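Local coordinates for toxin protein (Yersinia entomophaga, PDB 6AQK), which probably acts as an ADP-ribosyltransferase toxin, the C-terminal effector domain of the RHS2 protein, transferring ADP-ribose to a target molecule, at residues S146-D150 against P151-Y155. Numbering follows the deposited sequence.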
loop_
_atom_site.group_PDB
_atom_site.type_symbol
_atom_site.label_atom_id
_atom_site.label_comp_id
_atom_site.label_asym_id
_atom_site.label_seq_id
_atom_site.Cartn_x
_atom_site.Cartn_y
_atom_site.Cartn_z
ATOM N N SER A 146 -3.016 -2.932 -1.922
ATOM C CA SER A 146 -3.952 -3.140 -2.998
ATOM C C SER A 146 -3.659 -2.191 -4.106
ATOM O O SER A 146 -3.160 -1.095 -3.863
ATOM C CB SER A 146 -5.379 -2.916 -2.535
ATOM O OG SER A 146 -5.551 -1.569 -2.066
ATOM N N THR A 147 -3.916 -2.647 -5.314
ATOM C CA THR A 147 -3.664 -1.876 -6.487
ATOM C C THR A 147 -4.807 -2.185 -7.469
ATOM O O THR A 147 -5.523 -3.146 -7.268
ATOM C CB THR A 147 -2.259 -2.189 -7.119
ATOM O OG1 THR A 147 -2.257 -3.460 -7.805
ATOM C CG2 THR A 147 -1.110 -2.128 -6.046
ATOM N N ALA A 148 -4.991 -1.340 -8.475
ATOM C CA ALA A 148 -6.059 -1.505 -9.446
ATOM C C ALA A 148 -5.477 -1.720 -10.848
ATOM O O ALA A 148 -4.475 -1.148 -11.162
ATOM C CB ALA A 148 -6.943 -0.293 -9.502
ATOM N N LYS A 149 -6.165 -2.522 -11.666
ATOM C CA LYS A 149 -5.829 -2.673 -13.073
ATOM C C LYS A 149 -6.070 -1.402 -13.852
ATOM O O LYS A 149 -5.338 -1.137 -14.797
ATOM C CB LYS A 149 -6.640 -3.770 -13.726
ATOM C CG LYS A 149 -6.188 -5.126 -13.273
ATOM C CD LYS A 149 -7.143 -6.183 -13.716
ATOM C CE LYS A 149 -6.789 -7.520 -13.078
ATOM N NZ LYS A 149 -7.605 -8.595 -13.707
ATOM N N ASP A 150 -7.120 -0.701 -13.497
ATOM C CA ASP A 150 -7.538 0.467 -14.292
ATOM C C ASP A 150 -7.370 1.717 -13.468
ATOM O O ASP A 150 -7.930 1.811 -12.385
ATOM C CB ASP A 150 -8.991 0.247 -14.693
ATOM C CG ASP A 150 -9.478 1.268 -15.691
ATOM O OD1 ASP A 150 -8.919 2.376 -15.795
ATOM O OD2 ASP A 150 -10.393 0.932 -16.424
ATOM N N PRO A 151 -6.577 2.699 -13.950
ATOM C CA PRO A 151 -6.431 3.923 -13.131
ATOM C C PRO A 151 -7.705 4.785 -12.989
ATOM O O PRO A 151 -7.780 5.673 -12.119
ATOM C CB PRO A 151 -5.364 4.714 -13.861
ATOM C CG PRO A 151 -5.439 4.248 -15.270
ATOM C CD PRO A 151 -5.851 2.810 -15.229
ATOM N N LYS A 152 -8.718 4.479 -13.812
ATOM C CA LYS A 152 -9.955 5.171 -13.757
ATOM C C LYS A 152 -10.858 4.772 -12.632
ATOM O O LYS A 152 -11.837 5.460 -12.388
ATOM C CB LYS A 152 -10.704 5.054 -15.090
ATOM C CG LYS A 152 -9.955 5.777 -16.187
ATOM C CD LYS A 152 -10.793 5.817 -17.481
ATOM C CE LYS A 152 -11.054 4.415 -18.031
ATOM N NZ LYS A 152 -9.880 3.495 -18.221
ATOM N N MET A 153 -10.609 3.677 -11.955
ATOM C CA MET A 153 -11.443 3.356 -10.785
ATOM C C MET A 153 -11.599 4.550 -9.812
ATOM O O MET A 153 -10.643 5.295 -9.544
ATOM C CB MET A 153 -10.817 2.184 -10.028
ATOM C CG MET A 153 -10.901 0.846 -10.748
ATOM S SD MET A 153 -12.555 0.357 -11.338
ATOM C CE MET A 153 -13.054 -0.785 -10.007
ATOM N N GLY A 154 -12.794 4.746 -9.255
ATOM C CA GLY A 154 -13.078 6.014 -8.573
ATOM C C GLY A 154 -12.244 6.190 -7.304
ATOM O O GLY A 154 -12.048 7.300 -6.831
ATOM N N TYR A 155 -11.789 5.084 -6.748
ATOM C CA TYR A 155 -10.984 5.112 -5.555
ATOM C C TYR A 155 -9.499 5.426 -5.902
ATOM O O TYR A 155 -8.726 5.744 -5.048
ATOM C CB TYR A 155 -11.149 3.808 -4.792
ATOM C CG TYR A 155 -10.762 2.532 -5.518
ATOM C CD1 TYR A 155 -9.432 2.088 -5.532
ATOM C CD2 TYR A 155 -11.734 1.734 -6.175
ATOM C CE1 TYR A 155 -9.078 0.898 -6.166
ATOM C CE2 TYR A 155 -11.388 0.544 -6.827
ATOM C CZ TYR A 155 -10.059 0.130 -6.828
ATOM O OH TYR A 155 -9.699 -1.057 -7.454
#
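The Y155 ring meets A148 at a slant, the methyl carbon CB of A148 lying 3.5 Å from OH of Y155. One face of the ring carries CB of M153, 3.6 Å above the plane and off-centre, near the ring's periphery, while M153 CG approaches A148 CB at 4.3 Å. Beyond CG the M153 side chain leads away from the strand and comes within about 3 Å of a bound platinum ion. A chi1 of 60° tucks the Y155 ring over its own backbone and turns it back toward the strand the chain has just left. The other flat group, the D150 carboxylate, braces the turn from the side chain. K152 NZ forms a salt bridge with D150 OD1, at 2.8 Å on its syn lone pair, and a weak second bond to OD2; the backbone N of K152 reaches OD1 at 2.9 Å from above the carboxylate plane. K152 attains that position by bending its chain at chi3 and chi4, and Q213, on helix 211-214, offers NZ a further acceptor. The same residues form a type I turn from D150 to M153, closed by M153 N bonding D150 O at 3.3 Å. D150 OD1 and K152 N thus make an Asx turn superimposed on the type I turn, where strand 145-148 passes into the short, weakly bonded helical turn that follows. Because OD1 receives both a charged ammonium and an amide N-H, the carboxylate is probably stabilised as the anion, and the paired donors restrain its rotation where the chain reverses.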